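Local structure of uncharacterized protein BAD_0989 (Bifidobacterium adolescentis ATCC 15703, 3CYM) at residues 67-72 with 171-176; 57-62 with 159-164; 39-44 with 89-94. The protein is of unknown function but probably acts as a ribonuclease D-like 3'-5' exonuclease on nucleic acids. All blocks are in the same frame, centred on the assembly; numbering follows the deposited sequence.

Overall arrangement
Followed from the N terminus, the chain lays down the antiparallel strands 40-47, 57-65 and 68-72, runs through helix 84-91, and reaches helix 163-174 well after the last strands of the sheet. Contact 3 closes the shortest loop, of 44 residues, bringing the end of helix 84-91 back to strand 40-47. Contacts 2 and 1 close loops of 96 and 98 residues, setting the loop that leads into helix 163-174 against strand 57-65 and the end of that helix against strand 68-72. All three loops cross one another, and none nests. Contacts 1 and 3 also share a sodium ion, held by Asp172 and Asp44, so helix and sheet meet again at the metal site.

Contact 1 of 3, residues 67-72 with 171-176; sequences AGIGLL and LDVELL. With NA (sodium ion), chain B.
Ile69 reaches from strand 68-72 to the end of helix 163-174 with two different atoms, and the two meetings differ in character. Its CG2 branch lies against CG2 of Val173 at 4.0 Å, methyl to methyl, with the side chains set aslant; both residues direct their CB toward the opposite segment. Val173 has its CG2 between the backbone N and the carbonyl carbon (chi1 -64°, with CG1 beside the N), and it is this branch that faces the strand. On the inner side Leu71 and Val173 both lean on Gln61 of strand 57-65, and Val173 CG1 packs against the backbone O of Gln61.

The other meeting is polar and confined to one methyl and one oxygen. The CD1 end of Ile69 passes 3.4 Å from Glu174 OE1, the two side chains crossing at nearly a right angle. A bend at chi2 (70°) brings the carboxylate of Glu174 round to the isoleucine. This carboxylate is engaged beyond the contact: OE1 forms a salt bridge with Lys63, and OE2 accepts a hydrogen bond from the backbone N of Arg14, so the methyl borders a charge that is probably largely balanced. The looser side is that of the strand, where Ile69 and Gly68 remain partly exposed, whereas Val173 and Glu174 are buried.

One residue before Val173, Asp172 turns to another side of the helix. Its OD2 binds a sodium ion at 2.5 Å, while OD1 makes a salt bridge with Lys149. Asp44 and Glu46 from the sheet, together with three waters, complete the ion's surroundings. A helix packed on a mixed sheet, with its acidic residue joining those of a strand around a metal, is typical of the RNase H-like fold of DnaQ-type 3'-5' exonucleases.

Contact 2 of 3, residues 57-62 with 159-164; sequences DWLVQF and RPLPRD
The backbone oxygen of Trp58 accepts a hydrogen bond from NH2 of Arg159 at 2.7 Å. The nitrogen lies in the carbonyl plane, on a lone pair, but the bond is bent, with an N-H...O angle of 138°, and the oxygen stands 24° out of the guanidinium plane. The same NH2 comes to the edge of the indole, in the plane of the ring, 3.7 Å from CE3 of Trp58. Ring and guanidinium planes are 80° apart, so the approach is edge-on and not a stack.

Arg159 is fixed from several directions: NE forms a salt bridge with Asp73, and NH1 donates to the backbone O of Trp156. An alanine in its place would take away the guanidinium, which is likely to leave the Trp58 carbonyl short of a donor and the charge of Asp73 without its mate.

The apolar half of the contact joins Leu59 and Leu161. CD1 of Leu161 sits against both methyls of Leu59, 4.0 Å from CD1 and 4.1 Å from CD2.

Trp58 and Leu59 form a classic beta bulge opposite Glu46 on strand 40-47. Leu59 also packs on Leu71 of strand 68-72 and on Ala169 of helix 163-174, while Leu161, just ahead of that helix, touches Arg166 in its first turns.

Contact 3 of 3, residues 39-44 with 89-94; sequences GSLAAD and RAVGDA. With NA (sodium ion), chain B; NA (sodium ion), chain C.
Apolar packing between Leu41 and Val91 makes up the centre of the contact. A single methyl of the leucine, CD2, fits against both branches of the valine, 4.1 Å from CG1 and 4.1 Å from CG2, and the side chains meet at about a right angle. The extended first torsion of Leu41 (chi1 -175°) carries CD2 to the valine. Phe62, Trp96 and Leu34 also touch Leu41. Beside this pair, the methyl of Ala94 rests 4.1 Å from the carbonyl oxygen of Gly39, an oxygen that accepts a hydrogen bond from Arg64 NE.

The turn that brings Ala94 here is a type II' beta turn from Val91 to Ala94, with Gly92 at positive phi just after helix 84-91; its Ala94 N to Val91 O bond is weak. It leads into strand 95-98, which runs parallel to strand 40-47 in the mixed sheet of the RNase H-like fold, where Leu41 shares backbone hydrogen bonds with Val95 and Ile97.

Metal coordination lies farther along strand 40-47, at Asp44. Its carboxylate bridges two sodium ions, OD2 binding one, the ion shared with Asp172 and Glu46, at 2.7 Å and OD1 the other at 2.8 Å. Two waters also lie between the ions.

Contact 1 of 3, residues 67-72 with 171-176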
ATOM      1  N   ALA A  67     -22.582  -2.744  18.082  1.00 24.73           N
ATOM      2  CA  ALA A  67     -21.337  -2.786  18.829  1.00 19.75           C
ATOM      3  C   ALA A  67     -20.677  -1.420  18.833  1.00 16.33           C
ATOM      4  O   ALA A  67     -19.910  -1.101  19.734  1.00 15.62           O
ATOM      5  CB  ALA A  67     -20.388  -3.821  18.225  1.00 14.43           C
ATOM      6  N   GLY A  68     -20.955  -0.629  17.802  1.00 15.14           N
ATOM      7  CA  GLY A  68     -20.359   0.690  17.662  1.00 19.37           C
ATOM      8  C   GLY A  68     -18.913   0.621  17.228  1.00 15.69           C
ATOM      9  O   GLY A  68     -18.458  -0.407  16.731  1.00 20.62           O
ATOM     10  N   ILE A  69     -18.189   1.716  17.428  1.00 18.47           N
ATOM     11  CA  ILE A  69     -16.805   1.826  16.955  1.00 14.89           C
ATOM     12  C   ILE A  69     -15.806   1.339  18.004  1.00 17.39           C
ATOM     13  O   ILE A  69     -15.843   1.768  19.172  1.00 19.73           O
ATOM     14  CB  ILE A  69     -16.466   3.284  16.486  1.00 17.98           C
ATOM     15  CG1 ILE A  69     -17.452   3.755  15.400  1.00 10.93           C
ATOM     16  CG2 ILE A  69     -15.017   3.394  16.008  1.00  2.14           C
ATOM     17  CD1 ILE A  69     -17.310   5.223  14.987  1.00  9.95           C
ATOM     18  N   GLY A  70     -14.940   0.414  17.586  1.00 18.85           N
ATOM     19  CA  GLY A  70     -13.789  -0.004  18.386  1.00 12.88           C
ATOM     20  C   GLY A  70     -12.476   0.464  17.792  1.00 14.67           C
ATOM     21  O   GLY A  70     -12.170   0.143  16.643  1.00 18.79           O
ATOM     22  N   LEU A  71     -11.704   1.220  18.574  1.00 10.56           N
ATOM     23  CA  LEU A  71     -10.348   1.617  18.201  1.00 16.67           C
ATOM     24  C   LEU A  71      -9.373   0.781  19.014  1.00 15.82           C
ATOM     25  O   LEU A  71      -9.214   0.999  20.206  1.00 17.97           O
ATOM     26  CB  LEU A  71     -10.106   3.117  18.450  1.00 14.51           C
ATOM     27  CG  LEU A  71     -11.093   4.137  17.874  1.00  7.81           C
ATOM     28  CD1 LEU A  71     -10.574   5.524  18.084  1.00  2.00           C
ATOM     29  CD2 LEU A  71     -11.309   3.908  16.406  1.00  3.22           C
ATOM     30  N   LEU A  72      -8.724  -0.180  18.368  1.00 14.09           N
ATOM     31  CA  LEU A  72      -7.979  -1.194  19.091  1.00 15.66           C
ATOM     32  C   LEU A  72      -6.484  -0.941  18.963  1.00 16.65           C
ATOM     33  O   LEU A  72      -5.962  -0.829  17.856  1.00 17.74           O
ATOM     34  CB  LEU A  72      -8.332  -2.603  18.584  1.00 14.29           C
ATOM     35  CG  LEU A  72      -9.693  -3.349  18.672  1.00 21.33           C
ATOM     36  CD1 LEU A  72     -10.034  -3.882  20.042  1.00 16.94           C
ATOM     37  CD2 LEU A  72     -10.890  -2.605  18.118  1.00 18.23           C
ATOM     38  N   LEU A 171     -13.943   8.190  12.374  1.00 13.70           N
ATOM     39  CA  LEU A 171     -14.645   8.667  11.182  1.00 14.81           C
ATOM     40  C   LEU A 171     -14.340   7.866   9.915  1.00 10.55           C
ATOM     41  O   LEU A 171     -15.173   7.795   9.018  1.00 12.88           O
ATOM     42  CB  LEU A 171     -14.434  10.174  10.958  1.00  5.62           C
ATOM     43  CG  LEU A 171     -15.317  11.086  11.827  1.00 11.92           C
ATOM     44  CD1 LEU A 171     -14.778  12.514  11.789  1.00 10.74           C
ATOM     45  CD2 LEU A 171     -16.790  11.052  11.411  1.00 19.44           C
ATOM     46  N   ASP A 172     -13.165   7.238   9.866  1.00 12.25           N
ATOM     47  CA  ASP A 172     -12.789   6.389   8.736  1.00 17.19           C
ATOM     48  C   ASP A 172     -13.528   5.044   8.601  1.00 15.85           C
ATOM     49  O   ASP A 172     -13.555   4.467   7.507  1.00 23.83           O
ATOM     50  CB  ASP A 172     -11.277   6.167   8.726  1.00 18.82           C
ATOM     51  CG  ASP A 172     -10.550   7.160   7.848  1.00 19.77           C
ATOM     52  OD1 ASP A 172     -11.172   8.120   7.342  1.00 30.41           O
ATOM     53  OD2 ASP A 172      -9.329   6.966   7.650  1.00 19.66           O
ATOM     54  N   VAL A 173     -14.114   4.549   9.695  1.00 21.78           N
ATOM     55  CA  VAL A 173     -15.003   3.368   9.651  1.00 15.53           C
ATOM     56  C   VAL A 173     -16.488   3.702   9.844  1.00 19.62           C
ATOM     57  O   VAL A 173     -17.341   2.852   9.624  1.00 20.99           O
ATOM     58  CB  VAL A 173     -14.614   2.271  10.667  1.00 12.36           C
ATOM     59  CG1 VAL A 173     -13.260   1.712  10.355  1.00 12.22           C
ATOM     60  CG2 VAL A 173     -14.680   2.792  12.095  1.00 11.05           C
ATOM     61  N   GLU A 174     -16.769   4.945  10.236  1.00 21.94           N
ATOM     62  CA  GLU A 174     -18.116   5.443  10.571  1.00 16.73           C
ATOM     63  C   GLU A 174     -19.189   5.289   9.478  1.00 19.18           C
ATOM     64  O   GLU A 174     -20.362   5.072   9.789  1.00 23.29           O
ATOM     65  CB  GLU A 174     -18.005   6.909  11.042  1.00 15.19           C
ATOM     66  CG  GLU A 174     -19.301   7.755  11.193  1.00 14.23           C
ATOM     67  CD  GLU A 174     -20.204   7.337  12.355  1.00 22.97           C
ATOM     68  OE1 GLU A 174     -19.862   6.388  13.093  1.00 24.18           O
ATOM     69  OE2 GLU A 174     -21.280   7.960  12.523  1.00 21.07           O
ATOM     70  N   LEU A 175     -18.791   5.377   8.212  1.00 17.23           N
ATOM     71  CA  LEU A 175     -19.765   5.397   7.111  1.00 14.73           C
ATOM     72  C   LEU A 175     -19.660   4.238   6.132  1.00 13.81           C
ATOM     73  O   LEU A 175     -20.370   4.215   5.130  1.00 16.77           O
ATOM     74  CB  LEU A 175     -19.685   6.727   6.348  1.00 15.74           C
ATOM     75  CG  LEU A 175     -19.941   7.992   7.177  1.00 19.76           C
ATOM     76  CD1 LEU A 175     -19.519   9.227   6.410  1.00 26.69           C
ATOM     77  CD2 LEU A 175     -21.400   8.075   7.620  1.00 17.38           C
ATOM     78  N   LEU A 176     -18.787   3.276   6.426  1.00 11.35           N
ATOM     79  CA  LEU A 176     -18.526   2.173   5.507  1.00 14.21           C
ATOM     80  C   LEU A 176     -19.696   1.194   5.293  1.00 16.25           C
ATOM     81  O   LEU A 176     -19.867   0.690   4.188  1.00 13.16           O
ATOM     82  CB  LEU A 176     -17.260   1.407   5.911  1.00  8.11           C
ATOM     83  CG  LEU A 176     -15.927   2.149   5.848  1.00  5.85           C
ATOM     84  CD1 LEU A 176     -14.789   1.196   6.130  1.00  4.89           C
ATOM     85  CD2 LEU A 176     -15.721   2.824   4.486  1.00  9.48           C
TER
HETATM   86 NA    NA B 501      -7.416   5.440   7.347  1.00 14.97          NA
HETATM   87  O   HOH W   1      -5.669   7.194   7.184  1.00 21.33           O
HETATM   88  O   HOH W   2      -7.777   4.430   5.245  1.00 47.13           O
HETATM   89  O   HOH W   3      -5.564   4.012   7.026  1.00 15.80           O

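Contact 2 of 3, residues 57-62 with 159-164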
ATOM      1  N   ASP A  57       0.643  -2.145  12.030  1.00 18.75           N
ATOM      2  CA  ASP A  57      -0.496  -1.358  12.446  1.00 19.24           C
ATOM      3  C   ASP A  57      -0.298  -0.866  13.884  1.00 17.84           C
ATOM      4  O   ASP A  57      -0.000  -1.649  14.787  1.00 16.51           O
ATOM      5  CB  ASP A  57      -1.790  -2.167  12.321  1.00 21.17           C
ATOM      6  CG  ASP A  57      -2.127  -2.536  10.878  1.00 28.70           C
ATOM      7  OD1 ASP A  57      -1.620  -1.885   9.934  1.00 26.16           O
ATOM      8  OD2 ASP A  57      -2.924  -3.486  10.683  1.00 27.37           O
ATOM      9  N   TRP A  58      -0.447   0.439  14.073  1.00 17.36           N
ATOM     10  CA  TRP A  58      -0.421   1.041  15.395  1.00 13.96           C
ATOM     11  C   TRP A  58      -1.825   1.371  15.891  1.00 16.36           C
ATOM     12  O   TRP A  58      -2.015   1.849  17.019  1.00 18.23           O
ATOM     13  CB  TRP A  58       0.487   2.268  15.377  1.00 15.14           C
ATOM     14  CG  TRP A  58       1.921   1.857  15.414  1.00 10.63           C
ATOM     15  CD1 TRP A  58       2.730   1.597  14.342  1.00 12.51           C
ATOM     16  CD2 TRP A  58       2.705   1.596  16.581  1.00  8.67           C
ATOM     17  NE1 TRP A  58       3.978   1.210  14.772  1.00 11.88           N
ATOM     18  CE2 TRP A  58       3.994   1.205  16.140  1.00 13.26           C
ATOM     19  CE3 TRP A  58       2.455   1.669  17.956  1.00  9.16           C
ATOM     20  CZ2 TRP A  58       5.022   0.895  17.022  1.00 12.90           C
ATOM     21  CZ3 TRP A  58       3.475   1.360  18.834  1.00 19.18           C
ATOM     22  CH2 TRP A  58       4.745   0.968  18.364  1.00 18.38           C
ATOM     23  N   LEU A  59      -2.804   1.116  15.031  1.00 14.47           N
ATOM     24  CA  LEU A  59      -4.218   1.211  15.386  1.00 13.04           C
ATOM     25  C   LEU A  59      -5.039   0.380  14.409  1.00 13.54           C
ATOM     26  O   LEU A  59      -4.665   0.207  13.249  1.00 15.55           O
ATOM     27  CB  LEU A  59      -4.705   2.668  15.397  1.00 12.68           C
ATOM     28  CG  LEU A  59      -6.114   2.950  15.964  1.00  6.52           C
ATOM     29  CD1 LEU A  59      -6.276   2.546  17.422  1.00  7.18           C
ATOM     30  CD2 LEU A  59      -6.452   4.403  15.796  1.00 10.26           C
ATOM     31  N   VAL A  60      -6.160  -0.132  14.901  1.00 17.24           N
ATOM     32  CA  VAL A  60      -7.053  -0.969  14.129  1.00 17.88           C
ATOM     33  C   VAL A  60      -8.484  -0.520  14.484  1.00 19.52           C
ATOM     34  O   VAL A  60      -8.817  -0.368  15.657  1.00 18.38           O
ATOM     35  CB  VAL A  60      -6.734  -2.459  14.421  1.00 17.22           C
ATOM     36  CG1 VAL A  60      -7.946  -3.271  14.499  1.00 15.73           C
ATOM     37  CG2 VAL A  60      -5.759  -3.026  13.379  1.00 21.64           C
ATOM     38  N   GLN A  61      -9.298  -0.245  13.463  1.00 18.92           N
ATOM     39  CA  GLN A  61     -10.606   0.388  13.661  1.00 18.38           C
ATOM     40  C   GLN A  61     -11.717  -0.484  13.118  1.00 16.72           C
ATOM     41  O   GLN A  61     -11.643  -0.941  11.978  1.00 14.15           O
ATOM     42  CB  GLN A  61     -10.689   1.762  12.983  1.00 19.18           C
ATOM     43  CG  GLN A  61      -9.599   2.750  13.339  1.00 21.55           C
ATOM     44  CD  GLN A  61      -8.663   3.025  12.187  1.00 18.65           C
ATOM     45  OE1 GLN A  61      -7.570   2.477  12.129  1.00 16.30           O
ATOM     46  NE2 GLN A  61      -9.093   3.865  11.255  1.00 18.32           N
ATOM     47  N   PHE A  62     -12.745  -0.698  13.938  1.00 17.35           N
ATOM     48  CA  PHE A  62     -13.903  -1.494  13.549  1.00 14.05           C
ATOM     49  C   PHE A  62     -15.219  -0.832  13.887  1.00 17.30           C
ATOM     50  O   PHE A  62     -15.299  -0.034  14.810  1.00 16.27           O
ATOM     51  CB  PHE A  62     -13.850  -2.882  14.189  1.00 15.56           C
ATOM     52  CG  PHE A  62     -12.691  -3.698  13.730  1.00 14.82           C
ATOM     53  CD1 PHE A  62     -12.576  -4.071  12.391  1.00 19.04           C
ATOM     54  CD2 PHE A  62     -11.691  -4.061  14.616  1.00 18.56           C
ATOM     55  CE1 PHE A  62     -11.487  -4.812  11.947  1.00 19.37           C
ATOM     56  CE2 PHE A  62     -10.607  -4.812  14.178  1.00 23.03           C
ATOM     57  CZ  PHE A  62     -10.501  -5.178  12.835  1.00 22.06           C
ATOM     58  N   ARG A 159       1.604   7.594  21.914  1.00 24.29           N
ATOM     59  CA  ARG A 159       0.714   7.247  23.033  1.00 18.58           C
ATOM     60  C   ARG A 159       0.814   8.300  24.142  1.00 18.87           C
ATOM     61  O   ARG A 159       1.898   8.784  24.424  1.00 22.26           O
ATOM     62  CB  ARG A 159       1.008   5.851  23.598  1.00 15.57           C
ATOM     63  CG  ARG A 159       0.843   4.691  22.625  1.00  6.36           C
ATOM     64  CD  ARG A 159      -0.616   4.395  22.325  1.00 13.66           C
ATOM     65  NE  ARG A 159      -0.756   3.249  21.429  1.00 17.63           N
ATOM     66  CZ  ARG A 159      -0.746   3.309  20.099  1.00 20.05           C
ATOM     67  NH1 ARG A 159      -0.598   4.471  19.465  1.00 21.58           N
ATOM     68  NH2 ARG A 159      -0.884   2.194  19.397  1.00 18.20           N
ATOM     69  N   PRO A 160      -0.323   8.687  24.753  1.00 23.48           N
ATOM     70  CA  PRO A 160      -1.691   8.286  24.409  1.00 18.76           C
ATOM     71  C   PRO A 160      -2.155   8.963  23.120  1.00 19.61           C
ATOM     72  O   PRO A 160      -1.674  10.045  22.782  1.00 19.91           O
ATOM     73  CB  PRO A 160      -2.511   8.775  25.602  1.00 17.14           C
ATOM     74  CG  PRO A 160      -1.729   9.904  26.162  1.00 25.03           C
ATOM     75  CD  PRO A 160      -0.288   9.624  25.891  1.00 19.14           C
ATOM     76  N   LEU A 161      -3.048   8.306  22.386  1.00 18.45           N
ATOM     77  CA  LEU A 161      -3.599   8.889  21.172  1.00 18.11           C
ATOM     78  C   LEU A 161      -4.509  10.067  21.522  1.00 18.83           C
ATOM     79  O   LEU A 161      -5.425   9.918  22.339  1.00 19.65           O
ATOM     80  CB  LEU A 161      -4.352   7.843  20.345  1.00 21.93           C
ATOM     81  CG  LEU A 161      -3.515   6.804  19.589  1.00 23.05           C
ATOM     82  CD1 LEU A 161      -4.365   5.635  19.153  1.00 27.84           C
ATOM     83  CD2 LEU A 161      -2.799   7.435  18.397  1.00 20.32           C
ATOM     84  N   PRO A 162      -4.238  11.245  20.924  1.00 19.09           N
ATOM     85  CA  PRO A 162      -5.031  12.474  21.086  1.00 18.11           C
ATOM     86  C   PRO A 162      -6.482  12.286  20.640  1.00 19.96           C
ATOM     87  O   PRO A 162      -6.768  11.401  19.829  1.00 21.39           O
ATOM     88  CB  PRO A 162      -4.340  13.470  20.144  1.00 18.99           C
ATOM     89  CG  PRO A 162      -2.980  12.912  19.892  1.00 19.97           C
ATOM     90  CD  PRO A 162      -3.090  11.436  20.014  1.00 18.71           C
ATOM     91  N   ARG A 163      -7.383  13.125  21.150  1.00 18.25           N
ATOM     92  CA  ARG A 163      -8.804  12.990  20.864  1.00 17.72           C
ATOM     93  C   ARG A 163      -9.153  13.258  19.394  1.00 15.65           C
ATOM     94  O   ARG A 163     -10.028  12.601  18.844  1.00 18.90           O
ATOM     95  CB  ARG A 163      -9.645  13.873  21.797  1.00 15.83           C
ATOM     96  CG  ARG A 163     -11.135  13.501  21.819  1.00 18.63           C
ATOM     97  CD  ARG A 163     -11.939  14.326  22.806  1.00 25.25           C
ATOM     98  NE  ARG A 163     -13.301  14.527  22.317  1.00 38.11           N
ATOM     99  CZ  ARG A 163     -14.367  13.830  22.705  1.00 40.70           C
ATOM    100  NH1 ARG A 163     -15.554  14.106  22.178  1.00 44.40           N
ATOM    101  NH2 ARG A 163     -14.259  12.865  23.614  1.00 42.97           N
ATOM    102  N   ASP A 164      -8.462  14.211  18.772  1.00 20.74           N
ATOM    103  CA  ASP A 164      -8.646  14.526  17.349  1.00 15.70           C
ATOM    104  C   ASP A 164      -8.292  13.355  16.435  1.00 13.96           C
ATOM    105  O   ASP A 164      -9.006  13.093  15.448  1.00  8.71           O
ATOM    106  CB  ASP A 164      -7.800  15.733  16.945  1.00 25.48           C
ATOM    107  CG  ASP A 164      -8.306  17.033  17.535  1.00 37.04           C
ATOM    108  OD1 ASP A 164      -9.524  17.313  17.434  1.00 49.55           O
ATOM    109  OD2 ASP A 164      -7.472  17.784  18.085  1.00 45.27           O
TER

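Contact 3 of 3, residues 39-44 with 89-94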
ATOM      1  N   GLY A  39     -25.004  -7.831  10.409  1.00 23.35           N
ATOM      2  CA  GLY A  39     -24.506  -7.173   9.208  1.00 21.29           C
ATOM      3  C   GLY A  39     -22.992  -7.080   9.134  1.00 19.95           C
ATOM      4  O   GLY A  39     -22.275  -7.739   9.893  1.00 23.35           O
ATOM      5  N   SER A  40     -22.516  -6.225   8.234  1.00 19.94           N
ATOM      6  CA  SER A  40     -21.110  -6.163   7.849  1.00 20.27           C
ATOM      7  C   SER A  40     -20.192  -5.468   8.856  1.00 18.57           C
ATOM      8  O   SER A  40     -20.626  -4.632   9.649  1.00 17.36           O
ATOM      9  CB  SER A  40     -20.973  -5.460   6.500  1.00 16.98           C
ATOM     10  OG  SER A  40     -21.720  -6.104   5.494  1.00 26.82           O
ATOM     11  N   LEU A  41     -18.911  -5.818   8.786  1.00 13.67           N
ATOM     12  CA  LEU A  41     -17.885  -5.224   9.622  1.00 10.57           C
ATOM     13  C   LEU A  41     -17.139  -4.137   8.847  1.00 17.36           C
ATOM     14  O   LEU A  41     -16.381  -4.429   7.920  1.00 15.85           O
ATOM     15  CB  LEU A  41     -16.901  -6.295  10.102  1.00 14.58           C
ATOM     16  CG  LEU A  41     -15.809  -5.862  11.093  1.00 13.20           C
ATOM     17  CD1 LEU A  41     -16.365  -5.641  12.500  1.00 10.16           C
ATOM     18  CD2 LEU A  41     -14.693  -6.869  11.135  1.00  9.25           C
ATOM     19  N   ALA A  42     -17.382  -2.881   9.214  1.00 13.00           N
ATOM     20  CA  ALA A  42     -16.570  -1.762   8.731  1.00 14.79           C
ATOM     21  C   ALA A  42     -15.183  -1.876   9.355  1.00  8.25           C
ATOM     22  O   ALA A  42     -15.071  -1.994  10.571  1.00 15.28           O
ATOM     23  CB  ALA A  42     -17.218  -0.446   9.122  1.00  6.75           C
ATOM     24  N   ALA A  43     -14.134  -1.853   8.531  1.00 10.09           N
ATOM     25  CA  ALA A  43     -12.758  -2.021   9.015  1.00  8.32           C
ATOM     26  C   ALA A  43     -11.771  -0.997   8.456  1.00 13.02           C
ATOM     27  O   ALA A  43     -11.978  -0.454   7.373  1.00 15.76           O
ATOM     28  CB  ALA A  43     -12.261  -3.425   8.735  1.00 11.35           C
ATOM     29  N   ASP A  44     -10.707  -0.739   9.218  1.00 11.56           N
ATOM     30  CA  ASP A  44      -9.577   0.092   8.777  1.00 14.61           C
ATOM     31  C   ASP A  44      -8.372  -0.111   9.699  1.00 13.94           C
ATOM     32  O   ASP A  44      -8.483  -0.773  10.734  1.00 14.08           O
ATOM     33  CB  ASP A  44      -9.964   1.578   8.750  1.00 14.87           C
ATOM     34  CG  ASP A  44      -9.172   2.366   7.745  1.00 15.69           C
ATOM     35  OD1 ASP A  44      -8.385   1.768   6.987  1.00 17.16           O
ATOM     36  OD2 ASP A  44      -9.306   3.603   7.703  1.00 25.72           O
ATOM     37  N   ARG A  89     -13.890 -15.406  15.828  1.00 29.72           N
ATOM     38  CA  ARG A  89     -15.035 -16.193  16.270  1.00 28.84           C
ATOM     39  C   ARG A  89     -16.238 -15.295  16.511  1.00 26.03           C
ATOM     40  O   ARG A  89     -17.372 -15.670  16.206  1.00 28.15           O
ATOM     41  CB  ARG A  89     -14.677 -17.006  17.520  1.00 29.38           C
ATOM     42  CG  ARG A  89     -13.594 -18.069  17.244  1.00 39.97           C
ATOM     43  CD  ARG A  89     -13.405 -19.073  18.371  1.00 43.53           C
ATOM     44  NE  ARG A  89     -13.055 -18.439  19.637  1.00 48.06           N
ATOM     45  CZ  ARG A  89     -13.858 -18.379  20.693  1.00 46.24           C
ATOM     46  NH1 ARG A  89     -15.066 -18.929  20.644  1.00 43.75           N
ATOM     47  NH2 ARG A  89     -13.449 -17.773  21.800  1.00 43.52           N
ATOM     48  N   ALA A  90     -15.971 -14.100  17.028  1.00 19.38           N
ATOM     49  CA  ALA A  90     -17.001 -13.087  17.241  1.00 19.09           C
ATOM     50  C   ALA A  90     -17.621 -12.578  15.930  1.00 18.70           C
ATOM     51  O   ALA A  90     -18.824 -12.322  15.862  1.00 21.76           O
ATOM     52  CB  ALA A  90     -16.424 -11.938  18.030  1.00 16.30           C
ATOM     53  N   VAL A  91     -16.798 -12.444  14.896  1.00 18.90           N
ATOM     54  CA  VAL A  91     -17.209 -11.844  13.619  1.00 20.40           C
ATOM     55  C   VAL A  91     -17.720 -12.913  12.636  1.00 18.20           C
ATOM     56  O   VAL A  91     -18.693 -12.699  11.886  1.00 16.90           O
ATOM     57  CB  VAL A  91     -16.028 -11.009  13.016  1.00 25.12           C
ATOM     58  CG1 VAL A  91     -16.256 -10.639  11.555  1.00 29.57           C
ATOM     59  CG2 VAL A  91     -15.782  -9.753  13.850  1.00 19.00           C
ATOM     60  N   GLY A  92     -17.069 -14.070  12.653  1.00 15.26           N
ATOM     61  CA  GLY A  92     -17.459 -15.180  11.798  1.00 14.94           C
ATOM     62  C   GLY A  92     -17.179 -14.909  10.334  1.00 20.08           C
ATOM     63  O   GLY A  92     -16.089 -14.461   9.975  1.00 17.14           O
ATOM     64  N   ASP A  93     -18.178 -15.174   9.495  1.00 18.70           N
ATOM     65  CA  ASP A  93     -18.029 -15.078   8.048  1.00 23.73           C
ATOM     66  C   ASP A  93     -18.643 -13.785   7.520  1.00 22.90           C
ATOM     67  O   ASP A  93     -19.031 -13.708   6.355  1.00 24.94           O
ATOM     68  CB  ASP A  93     -18.650 -16.308   7.363  1.00 28.74           C
ATOM     69  CG  ASP A  93     -20.175 -16.321   7.433  1.00 32.21           C
ATOM     70  OD1 ASP A  93     -20.805 -16.832   6.484  1.00 41.57           O
ATOM     71  OD2 ASP A  93     -20.743 -15.809   8.423  1.00 32.53           O
ATOM     72  N   ALA A  94     -18.721 -12.781   8.397  1.00 23.70           N
ATOM     73  CA  ALA A  94     -19.245 -11.458   8.061  1.00 25.16           C
ATOM     74  C   ALA A  94     -18.386 -10.752   7.015  1.00 24.71           C
ATOM     75  O   ALA A  94     -17.185 -11.004   6.898  1.00 24.20           O
ATOM     76  CB  ALA A  94     -19.369 -10.591   9.317  1.00 19.61           C
TER
HETATM   77 NA    NA B 501      -7.416   5.440   7.347  1.00 14.97          NA
HETATM   78 NA    NA C 502      -6.478   2.357   5.084  1.00 27.78          NA
HETATM   79  O   HOH W   1      -5.669   7.194   7.184  1.00 21.33           O
HETATM   80  O   HOH W   2      -7.777   4.430   5.245  1.00 47.13           O
HETATM   81  O   HOH W   3      -5.564   4.012   7.026  1.00 15.80           O
HETATM   82  O   HOH W   4      -8.672   1.124   4.473  1.00 34.21           O
HETATM   83  O   HOH W   5      -6.316   1.610   2.793  1.00 23.73           O